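Cytochrome b5 reductase 4 (Homo sapiens, PDB 3LF5) is a flavohemoprotein oxidoreductase that probably passes electrons from NADH through its FAD-binding reductase domain to the heme of its cytochrome b5 domain. Local coordinates at residues I24-F29 against D54-F59; L5-E10 against R79-P84; G28-V33 against C75-M80. All coordinates share one frame; numbering follows the deposited sequence.

Interaction 1 (I24-F29 against D54-F59); sequences ICIRGF and DGTELF. With HEM (protoporphyrin IX containing Fe), chain C.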
loop_
_atom_site.group_PDB
_atom_site.type_symbol
_atom_site.label_atom_id
_atom_site.label_comp_id
_atom_site.label_asym_id
_atom_site.label_seq_id
_atom_site.Cartn_x
_atom_site.Cartn_y
_atom_site.Cartn_z
ATOM N N ILE A 24 -7.327 0.167 6.715
ATOM C CA ILE A 24 -7.397 -0.605 5.481
ATOM C C ILE A 24 -8.728 -0.315 4.806
ATOM O O ILE A 24 -9.764 -0.214 5.478
ATOM C CB ILE A 24 -7.259 -2.131 5.738
ATOM C CG1 ILE A 24 -5.943 -2.458 6.426
ATOM C CG2 ILE A 24 -7.413 -2.956 4.489
ATOM C CD1 ILE A 24 -5.793 -3.942 6.866
ATOM N N CYS A 25 -8.682 -0.192 3.484
ATOM C CA CYS A 25 -9.870 -0.053 2.674
ATOM C C CYS A 25 -10.268 -1.408 2.093
ATOM O O CYS A 25 -9.425 -2.082 1.513
ATOM C CB CYS A 25 -9.587 0.934 1.546
ATOM S SG CYS A 25 -10.810 0.985 0.246
ATOM N N ILE A 26 -11.519 -1.816 2.280
ATOM C CA ILE A 26 -12.085 -2.998 1.664
ATOM C C ILE A 26 -13.344 -2.573 0.920
ATOM O O ILE A 26 -14.290 -2.068 1.508
ATOM C CB ILE A 26 -12.437 -4.103 2.677
ATOM C CG1 ILE A 26 -11.232 -4.482 3.552
ATOM C CG2 ILE A 26 -12.991 -5.329 1.934
ATOM C CD1 ILE A 26 -10.138 -5.236 2.858
ATOM N N ARG A 27 -13.317 -2.723 -0.402
ATOM C CA ARG A 27 -14.460 -2.371 -1.268
ATOM C C ARG A 27 -15.003 -0.977 -0.973
ATOM O O ARG A 27 -16.207 -0.749 -0.912
ATOM C CB ARG A 27 -15.564 -3.442 -1.215
ATOM C CG ARG A 27 -15.503 -4.432 -2.373
ATOM C CD ARG A 27 -16.445 -5.613 -2.179
ATOM N NE ARG A 27 -15.873 -6.586 -1.258
ATOM C CZ ARG A 27 -14.987 -7.511 -1.608
ATOM N NH1 ARG A 27 -14.577 -7.608 -2.869
ATOM N NH2 ARG A 27 -14.510 -8.335 -0.682
ATOM N N GLY A 28 -14.079 -0.042 -0.790
ATOM C CA GLY A 28 -14.397 1.370 -0.597
ATOM C C GLY A 28 -14.697 1.780 0.831
ATOM O O GLY A 28 -14.805 2.974 1.116
ATOM N N PHE A 29 -14.813 0.818 1.734
ATOM C CA PHE A 29 -15.067 1.097 3.145
ATOM C C PHE A 29 -13.748 1.079 3.886
ATOM O O PHE A 29 -12.939 0.141 3.707
ATOM C CB PHE A 29 -16.015 0.028 3.707
ATOM C CG PHE A 29 -17.453 0.209 3.284
ATOM C CD1 PHE A 29 -18.410 0.586 4.210
ATOM C CD2 PHE A 29 -17.851 0.032 1.977
ATOM C CE1 PHE A 29 -19.748 0.745 3.842
ATOM C CE2 PHE A 29 -19.179 0.216 1.601
ATOM C CZ PHE A 29 -20.115 0.567 2.534
ATOM N N ASP A 54 -5.532 -0.143 -0.022
ATOM C CA ASP A 54 -6.689 -0.925 -0.398
ATOM C C ASP A 54 -6.348 -2.402 -0.303
ATOM O O ASP A 54 -5.540 -2.935 -1.087
ATOM C CB ASP A 54 -7.151 -0.558 -1.807
ATOM C CG ASP A 54 -8.537 -1.032 -2.081
ATOM O OD1 ASP A 54 -8.725 -2.258 -2.118
ATOM O OD2 ASP A 54 -9.438 -0.179 -2.222
ATOM N N GLY A 55 -6.990 -3.052 0.657
ATOM C CA GLY A 55 -6.778 -4.460 0.926
ATOM C C GLY A 55 -7.711 -5.412 0.225
ATOM O O GLY A 55 -7.670 -6.592 0.493
ATOM N N THR A 56 -8.542 -4.906 -0.684
ATOM C CA THR A 56 -9.585 -5.720 -1.272
ATOM C C THR A 56 -9.035 -6.949 -1.989
ATOM O O THR A 56 -9.548 -8.061 -1.820
ATOM C CB THR A 56 -10.421 -4.889 -2.273
ATOM O OG1 THR A 56 -10.902 -3.725 -1.595
ATOM C CG2 THR A 56 -11.621 -5.690 -2.784
ATOM N N GLU A 57 -8.011 -6.762 -2.810
ATOM C CA GLU A 57 -7.446 -7.910 -3.553
ATOM C C GLU A 57 -6.846 -8.957 -2.639
ATOM O O GLU A 57 -7.093 -10.144 -2.814
ATOM C CB GLU A 57 -6.405 -7.458 -4.579
ATOM C CG GLU A 57 -5.944 -8.482 -5.596
ATOM C CD GLU A 57 -5.015 -7.854 -6.632
ATOM O OE1 GLU A 57 -4.128 -8.564 -7.140
ATOM O OE2 GLU A 57 -5.160 -6.636 -6.912
ATOM N N LEU A 58 -6.067 -8.524 -1.655
ATOM C CA LEU A 58 -5.504 -9.464 -0.703
ATOM C C LEU A 58 -6.628 -10.211 0.032
ATOM O O LEU A 58 -6.559 -11.425 0.214
ATOM C CB LEU A 58 -4.611 -8.741 0.304
ATOM C CG LEU A 58 -3.249 -8.276 -0.220
ATOM C CD1 LEU A 58 -2.581 -7.298 0.764
ATOM C CD2 LEU A 58 -2.340 -9.483 -0.488
ATOM N N PHE A 59 -7.621 -9.461 0.496
ATOM C CA PHE A 59 -8.750 -10.035 1.240
ATOM C C PHE A 59 -9.455 -11.101 0.383
ATOM O O PHE A 59 -9.785 -12.190 0.859
ATOM C CB PHE A 59 -9.716 -8.889 1.608
ATOM C CG PHE A 59 -10.918 -9.298 2.426
ATOM C CD1 PHE A 59 -10.897 -9.198 3.803
ATOM C CD2 PHE A 59 -12.061 -9.805 1.823
ATOM C CE1 PHE A 59 -12.014 -9.581 4.556
ATOM C CE2 PHE A 59 -13.152 -10.198 2.558
ATOM C CZ PHE A 59 -13.111 -10.089 3.932
HETATM C CHA HEM C . -8.031 -15.865 8.241
HETATM C CHB HEM C . -4.961 -13.147 5.660
HETATM C CHC HEM C . -7.788 -9.320 6.253
HETATM C CHD HEM C . -10.746 -11.950 8.983
HETATM C C1A HEM C . -6.966 -15.444 7.495
HETATM C C2A HEM C . -5.881 -16.259 7.033
HETATM C C3A HEM C . -5.034 -15.523 6.340
HETATM C C4A HEM C . -5.557 -14.181 6.330
HETATM C CMA HEM C . -3.738 -15.970 5.627
HETATM C CAA HEM C . -5.766 -17.753 7.304
HETATM C CBA HEM C . -6.386 -18.372 6.064
HETATM C CGA HEM C . -6.085 -19.820 5.920
HETATM O O1A HEM C . -6.843 -20.395 5.106
HETATM O O2A HEM C . -5.152 -20.366 6.583
HETATM C C1B HEM C . -5.481 -11.890 5.529
HETATM C C2B HEM C . -4.908 -10.806 4.763
HETATM C C3B HEM C . -5.687 -9.743 4.926
HETATM C C4B HEM C . -6.788 -10.128 5.795
HETATM C CMB HEM C . -3.622 -10.898 3.931
HETATM C CAB HEM C . -5.467 -8.356 4.285
HETATM C CBB HEM C . -6.499 -7.626 3.845
HETATM C C1C HEM C . -8.783 -9.680 7.115
HETATM C C2C HEM C . -9.794 -8.833 7.705
HETATM C C3C HEM C . -10.585 -9.600 8.440
HETATM C C4C HEM C . -10.120 -10.931 8.357
HETATM C CMC HEM C . -9.943 -7.328 7.510
HETATM C CAC HEM C . -11.800 -9.246 9.298
HETATM C CBC HEM C . -12.673 -8.354 8.878
HETATM C C1D HEM C . -10.373 -13.253 8.928
HETATM C C2D HEM C . -11.202 -14.334 9.375
HETATM C C3D HEM C . -10.355 -15.569 9.159
HETATM C C4D HEM C . -9.106 -15.102 8.597
HETATM C CMD HEM C . -12.625 -14.224 9.949
HETATM C CAD HEM C . -10.802 -17.010 9.427
HETATM C CBD HEM C . -11.711 -17.490 8.283
HETATM C CGD HEM C . -12.109 -18.914 8.637
HETATM O O1D HEM C . -12.614 -19.144 9.762
HETATM O O2D HEM C . -11.890 -19.806 7.782
HETATM N NA HEM C . -6.730 -14.155 7.054
HETATM N NB HEM C . -6.628 -11.456 6.147
HETATM N NC HEM C . -9.020 -10.971 7.538
HETATM N ND HEM C . -9.169 -13.720 8.476
HETATM FE FE HEM C . -7.913 -12.556 7.306
HETATM O O HOH W 1 -11.817 -0.566 -2.661
#

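Interaction 2 (L5-E10 against R79-P84); sequences LIEVTE and RMAIKP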
loop_
_atom_site.group_PDB
_atom_site.type_symbol
_atom_site.label_atom_id
_atom_site.label_comp_id
_atom_site.label_asym_id
_atom_site.label_seq_id
_atom_site.Cartn_x
_atom_site.Cartn_y
_atom_site.Cartn_z
ATOM N N LEU A 5 -18.335 9.481 10.631
ATOM C CA LEU A 5 -18.000 8.944 9.323
ATOM C C LEU A 5 -17.432 10.044 8.452
ATOM O O LEU A 5 -17.986 11.141 8.373
ATOM C CB LEU A 5 -19.203 8.310 8.646
ATOM C CG LEU A 5 -19.798 7.088 9.354
ATOM C CD1 LEU A 5 -21.212 6.781 8.857
ATOM C CD2 LEU A 5 -18.860 5.883 9.224
ATOM N N ILE A 6 -16.282 9.755 7.845
ATOM C CA ILE A 6 -15.545 10.726 7.053
ATOM C C ILE A 6 -15.256 10.214 5.649
ATOM O O ILE A 6 -15.340 9.020 5.338
ATOM C CB ILE A 6 -14.230 11.141 7.748
ATOM C CG1 ILE A 6 -13.267 9.950 7.894
ATOM C CG2 ILE A 6 -14.529 11.790 9.115
ATOM C CD1 ILE A 6 -11.850 10.355 8.263
ATOM N N GLU A 7 -14.917 11.162 4.779
ATOM C CA GLU A 7 -14.314 10.852 3.486
ATOM C C GLU A 7 -12.801 10.661 3.675
ATOM O O GLU A 7 -12.155 11.481 4.315
ATOM C CB GLU A 7 -14.564 12.003 2.517
ATOM C CG GLU A 7 -14.031 11.751 1.129
ATOM C CD GLU A 7 -14.329 12.901 0.235
ATOM O OE1 GLU A 7 -13.743 13.958 0.500
ATOM O OE2 GLU A 7 -15.189 12.756 -0.679
ATOM N N VAL A 8 -12.243 9.606 3.093
ATOM C CA VAL A 8 -10.834 9.268 3.232
ATOM C C VAL A 8 -10.165 9.377 1.861
ATOM O O VAL A 8 -10.503 8.646 0.943
ATOM C CB VAL A 8 -10.653 7.843 3.808
ATOM C CG1 VAL A 8 -9.174 7.544 3.976
ATOM C CG2 VAL A 8 -11.396 7.705 5.129
ATOM N N THR A 9 -9.232 10.297 1.717
ATOM C CA THR A 9 -8.458 10.355 0.502
ATOM C C THR A 9 -7.345 9.309 0.564
ATOM O O THR A 9 -7.032 8.767 1.647
ATOM C CB THR A 9 -7.812 11.714 0.330
ATOM O OG1 THR A 9 -6.893 11.900 1.400
ATOM C CG2 THR A 9 -8.865 12.859 0.313
ATOM N N GLU A 10 -6.766 8.952 -0.576
ATOM C CA GLU A 10 -5.653 8.002 -0.537
ATOM C C GLU A 10 -4.473 8.575 0.247
ATOM O O GLU A 10 -3.795 7.855 0.966
ATOM C CB GLU A 10 -5.209 7.570 -1.930
ATOM C CG GLU A 10 -6.083 6.484 -2.490
ATOM C CD GLU A 10 -5.549 5.884 -3.761
ATOM O OE1 GLU A 10 -4.312 5.892 -3.970
ATOM O OE2 GLU A 10 -6.368 5.384 -4.570
ATOM N N ARG A 79 -15.584 6.261 4.072
ATOM C CA ARG A 79 -15.533 5.807 2.696
ATOM C C ARG A 79 -14.413 6.494 1.948
ATOM O O ARG A 79 -14.104 7.654 2.196
ATOM C CB ARG A 79 -16.848 6.115 1.989
ATOM C CG ARG A 79 -18.060 5.482 2.654
ATOM C CD ARG A 79 -17.990 3.974 2.651
ATOM N NE ARG A 79 -17.701 3.596 1.284
ATOM C CZ ARG A 79 -18.601 3.497 0.327
ATOM N NH1 ARG A 79 -19.909 3.594 0.625
ATOM N NH2 ARG A 79 -18.183 3.265 -0.915
ATOM N N MET A 80 -13.831 5.789 0.979
ATOM C CA MET A 80 -12.835 6.382 0.120
ATOM C C MET A 80 -13.449 7.473 -0.733
ATOM O O MET A 80 -14.557 7.337 -1.253
ATOM C CB MET A 80 -12.195 5.356 -0.799
ATOM C CG MET A 80 -11.326 4.345 -0.105
ATOM S SD MET A 80 -9.986 4.992 0.906
ATOM C CE MET A 80 -8.964 5.806 -0.284
ATOM N N ALA A 81 -12.676 8.533 -0.912
ATOM C CA ALA A 81 -13.025 9.608 -1.817
ATOM C C ALA A 81 -13.135 9.072 -3.234
ATOM O O ALA A 81 -12.542 8.046 -3.579
ATOM C CB ALA A 81 -11.929 10.683 -1.733
ATOM N N ILE A 82 -13.898 9.780 -4.067
ATOM C CA ILE A 82 -14.017 9.409 -5.473
ATOM C C ILE A 82 -13.611 10.558 -6.371
ATOM O O ILE A 82 -13.627 11.714 -5.968
ATOM C CB ILE A 82 -15.432 8.962 -5.831
ATOM C CG1 ILE A 82 -16.452 10.031 -5.467
ATOM C CG2 ILE A 82 -15.743 7.642 -5.165
ATOM C CD1 ILE A 82 -17.762 9.828 -6.153
ATOM N N LYS A 83 -13.217 10.237 -7.600
ATOM C CA LYS A 83 -13.005 11.257 -8.604
ATOM C C LYS A 83 -14.366 11.590 -9.186
ATOM O O LYS A 83 -15.184 10.692 -9.368
ATOM C CB LYS A 83 -12.051 10.800 -9.722
ATOM C CG LYS A 83 -10.602 10.626 -9.299
ATOM N N PRO A 84 -14.609 12.866 -9.491
ATOM C CA PRO A 84 -15.915 13.222 -10.070
ATOM C C PRO A 84 -16.310 12.402 -11.314
ATOM O O PRO A 84 -17.493 12.116 -11.515
ATOM C CB PRO A 84 -15.740 14.700 -10.397
ATOM C CG PRO A 84 -14.797 15.186 -9.298
ATOM C CD PRO A 84 -13.831 14.059 -9.116
#

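Interaction 3 (G28-V33 against C75-M80); sequences GFVYNV and CLVGRM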
loop_
_atom_site.group_PDB
_atom_site.type_symbol
_atom_site.label_atom_id
_atom_site.label_comp_id
_atom_site.label_asym_id
_atom_site.label_seq_id
_atom_site.Cartn_x
_atom_site.Cartn_y
_atom_site.Cartn_z
ATOM N N GLY A 28 -14.079 -0.042 -0.790
ATOM C CA GLY A 28 -14.397 1.370 -0.597
ATOM C C GLY A 28 -14.697 1.780 0.831
ATOM O O GLY A 28 -14.805 2.974 1.116
ATOM N N PHE A 29 -14.813 0.818 1.734
ATOM C CA PHE A 29 -15.067 1.097 3.145
ATOM C C PHE A 29 -13.748 1.079 3.886
ATOM O O PHE A 29 -12.939 0.141 3.707
ATOM C CB PHE A 29 -16.015 0.028 3.707
ATOM C CG PHE A 29 -17.453 0.209 3.284
ATOM C CD1 PHE A 29 -18.410 0.586 4.210
ATOM C CD2 PHE A 29 -17.851 0.032 1.977
ATOM C CE1 PHE A 29 -19.748 0.745 3.842
ATOM C CE2 PHE A 29 -19.179 0.216 1.601
ATOM C CZ PHE A 29 -20.115 0.567 2.534
ATOM N N VAL A 30 -13.518 2.086 4.726
ATOM C CA VAL A 30 -12.224 2.213 5.414
ATOM C C VAL A 30 -12.424 1.855 6.879
ATOM O O VAL A 30 -13.321 2.371 7.540
ATOM C CB VAL A 30 -11.640 3.647 5.270
ATOM C CG1 VAL A 30 -10.333 3.791 6.006
ATOM C CG2 VAL A 30 -11.473 4.018 3.812
ATOM N N TYR A 31 -11.577 0.957 7.382
ATOM C CA TYR A 31 -11.644 0.476 8.743
ATOM C C TYR A 31 -10.345 0.714 9.468
ATOM O O TYR A 31 -9.273 0.510 8.896
ATOM C CB TYR A 31 -11.902 -1.043 8.734
ATOM C CG TYR A 31 -13.279 -1.379 8.183
ATOM C CD1 TYR A 31 -14.422 -1.293 8.980
ATOM C CD2 TYR A 31 -13.422 -1.766 6.854
ATOM C CE1 TYR A 31 -15.671 -1.553 8.453
ATOM C CE2 TYR A 31 -14.662 -2.046 6.326
ATOM C CZ TYR A 31 -15.778 -1.944 7.119
ATOM O OH TYR A 31 -17.005 -2.216 6.563
ATOM N N ASN A 32 -10.473 1.123 10.729
ATOM C CA ASN A 32 -9.377 1.172 11.661
ATOM C C ASN A 32 -9.168 -0.213 12.241
ATOM O O ASN A 32 -9.881 -0.582 13.180
ATOM C CB ASN A 32 -9.705 2.124 12.801
ATOM C CG ASN A 32 -8.615 2.123 13.847
ATOM O OD1 ASN A 32 -7.441 1.870 13.543
ATOM N ND2 ASN A 32 -8.984 2.396 15.074
ATOM N N VAL A 33 -8.248 -0.997 11.691
ATOM C CA VAL A 33 -8.059 -2.372 12.147
ATOM C C VAL A 33 -7.042 -2.509 13.268
ATOM O O VAL A 33 -6.771 -3.612 13.699
ATOM C CB VAL A 33 -7.733 -3.337 10.980
ATOM C CG1 VAL A 33 -8.898 -3.406 9.983
ATOM C CG2 VAL A 33 -6.383 -2.991 10.338
ATOM N N CYS A 75 -15.396 -0.169 13.970
ATOM C CA CYS A 75 -14.102 0.365 13.524
ATOM C C CYS A 75 -14.207 1.074 12.186
ATOM O O CYS A 75 -13.187 1.446 11.621
ATOM C CB CYS A 75 -13.103 -0.764 13.266
ATOM S SG CYS A 75 -12.597 -1.742 14.639
ATOM N N LEU A 76 -15.411 1.237 11.655
ATOM C CA LEU A 76 -15.622 1.907 10.379
ATOM C C LEU A 76 -15.266 3.385 10.483
ATOM O O LEU A 76 -15.823 4.116 11.288
ATOM C CB LEU A 76 -17.066 1.736 9.935
ATOM C CG LEU A 76 -17.442 2.386 8.607
ATOM C CD1 LEU A 76 -16.711 1.766 7.428
ATOM C CD2 LEU A 76 -18.939 2.288 8.406
ATOM N N VAL A 77 -14.346 3.831 9.651
ATOM C CA VAL A 77 -13.899 5.228 9.579
ATOM C C VAL A 77 -14.767 6.023 8.608
ATOM O O VAL A 77 -15.102 7.175 8.857
ATOM C CB VAL A 77 -12.430 5.287 9.127
ATOM C CG1 VAL A 77 -11.971 6.730 8.836
ATOM C CG2 VAL A 77 -11.527 4.568 10.129
ATOM N N GLY A 78 -15.106 5.397 7.491
ATOM C CA GLY A 78 -15.839 6.073 6.452
ATOM C C GLY A 78 -15.576 5.425 5.108
ATOM O O GLY A 78 -15.445 4.213 5.002
ATOM N N ARG A 79 -15.584 6.261 4.072
ATOM C CA ARG A 79 -15.533 5.807 2.696
ATOM C C ARG A 79 -14.413 6.494 1.948
ATOM O O ARG A 79 -14.104 7.654 2.196
ATOM C CB ARG A 79 -16.848 6.115 1.989
ATOM C CG ARG A 79 -18.060 5.482 2.654
ATOM C CD ARG A 79 -17.990 3.974 2.651
ATOM N NE ARG A 79 -17.701 3.596 1.284
ATOM C CZ ARG A 79 -18.601 3.497 0.327
ATOM N NH1 ARG A 79 -19.909 3.594 0.625
ATOM N NH2 ARG A 79 -18.183 3.265 -0.915
ATOM N N MET A 80 -13.831 5.789 0.979
ATOM C CA MET A 80 -12.835 6.382 0.120
ATOM C C MET A 80 -13.449 7.473 -0.733
ATOM O O MET A 80 -14.557 7.337 -1.253
ATOM C CB MET A 80 -12.195 5.356 -0.799
ATOM C CG MET A 80 -11.326 4.345 -0.105
ATOM S SD MET A 80 -9.986 4.992 0.906
ATOM C CE MET A 80 -8.964 5.806 -0.284
HETATM O O HOH W 2 -15.785 4.729 -1.641
#

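Interaction 1 (I24-F29 against D54-F59)
Thr56 holds OG1 beside its own backbone N and CG2 anti to it (chi1 -54°), which turns the hydroxyl onto the backbone of Arg27 and the methyl onto a face of the Arg27 guanidinium. Arg27 N meets Thr56 OG1 almost in a straight line, 2.9 Å away with 178° at the hydrogen. The same hydroxyl donates to Asp54 OD1 (2.7 Å) on the syn side, while Thr56 N reaches that oxygen on the anti side, both somewhat out of the carboxylate plane, and closes an Asx turn; the two bonds fix the rotation of the carboxylate. A valine here would probably leave Arg27 N without its acceptor and Asp54 OD1 with one donor fewer. Strand 21-26 pairs in parallel with Asp54 through Cys25, whose carbonyl O takes Gly55 N at 2.8 Å, just where the chain enters helix 56-63 of the cytochrome b5 fold. Gly55, at the N-cap, suits the tight fit: a CB on it would clash with Ile24 CG2. Ile26 bends its CD1 against Gly55 C (3.6 Å) and Phe59 CB (3.9 Å). From within the type I' turn Ile26-Phe29, Arg27 turns its guanidinium edge toward Phe59, the planes 72° apart, and forms a salt bridge with Asp60. Gly55 and Phe59 belong to the heme pocket, and the Phe59 ring comes edge-on to the porphyrin, its CE1 3.9 Å from HEM C2C.

Interaction 2 (L5-E10 against R79-P84)
Peptide groups are the flat surfaces that meet between Leu5-Glu10 and Arg79-Pro84, and the carbonyl of Val8 takes one of the three hydrogen bonds and is also touched by Met80. Ala81 N stands above its plane, 43° out of it and 2.9 Å from Val8 O, and the methyl CE of Met80 rests against Val8 O at 3.5 Å. At the carbonyl of Arg79 the donor is only tilted, by 25°, with Val8 N 2.8 Å from Arg79 O. Arg79 N donates to Ile6 O (3.0 Å); with Glu7 opposite Arg79 and Val8 opposite Met80, strand 6-8 pairs in parallel with strand 76-80 in the mixed sheet of the cytochrome b5 fold. On the face of Val8 and Met80, bends at chi2 and chi3 curl the Met80 chain back, putting SD 4.1 Å from Val8 CG1 and CE 3.7 Å from Glu10 CG, with Leu13 packed on both Val8 and Met80. On the face of Glu7, the extended side chain lies along the methyl of Ala81, with Glu7 CG 3.7 Å from Ala81 CB. Glu10 pairs with Arg49 of the second subunit. Cohesion between the segments therefore rests on backbone hydrogen bonds and apolar contacts on both faces, with no salt bridge between them.

Interaction 3 (G28-V33 against C75-M80)
Val30 lies at the apolar centre, its CG2 pressed against Met80 SD (3.4 Å) and its CG1 facing Val77 CB at 4.0 Å; Val8 and Leu13 pack on the same side. On the other face of the sheet Leu76 sends CD1 between two aromatic side chains. With CG anti to the backbone N (chi1 -180°), it brings this methyl over a face of the Tyr31 ring, 3.6 Å from Tyr31 CE1, as a CH-pi contact, and to the edge of the Phe29 ring, 3.8 Å from Phe29 CD1. The strands run antiparallel, and a classic beta bulge interrupts their register where Val77 and Gly78 both face Val30: Val77 N donates to Val30 O, and Val30 N donates to Gly78 O. The backbone angles of Gly78 call for glycine, because a CB would be jammed against the preceding carbonyl O. Toward Cys75 the ladder continues with Asn32 N bonded to Cys75 O. Toward the other end the Arg79 side chain folds over Phe29. Its CD sits 3.7 Å from the ring centroid, and its guanidinium lies flat on the ring, centres 4.0 Å apart and planes at 8°, a cation-pi stack. At the polar edge Gly28 O is gripped from opposite faces of its plane: Arg79 NE (3.0 Å) stands 70° out of that plane yet has the oxygen nearly in the plane of its own guanidinium, and Met80 N (3.0 Å) comes from the far side. A water links Met80 O to Arg79 NH2, the latter by a weak bond.

How the interactions relate
All three contacts reach the same mixed sheet of the cytochrome b5 fold. Along the chain come strand 6-8 of interaction 2, then Ile24-Val33, which serves interactions 1 and 3, then Asp54-Phe59, and finally strand 76-80, which pairs with 29-32 in interaction 3 and with 6-8 in interaction 2. Centres of interactions 1 and 3 are about 9 Å apart, those of 2 and 3 about 10 Å, and those of 1 and 2 about 13 Å. Interaction 1 reaches the heme pocket, while interaction 2 brings the N-terminal and C-terminal parts of the chain together at the surface. Interaction 3 shares residues with both, connecting the heme side to the terminal strands.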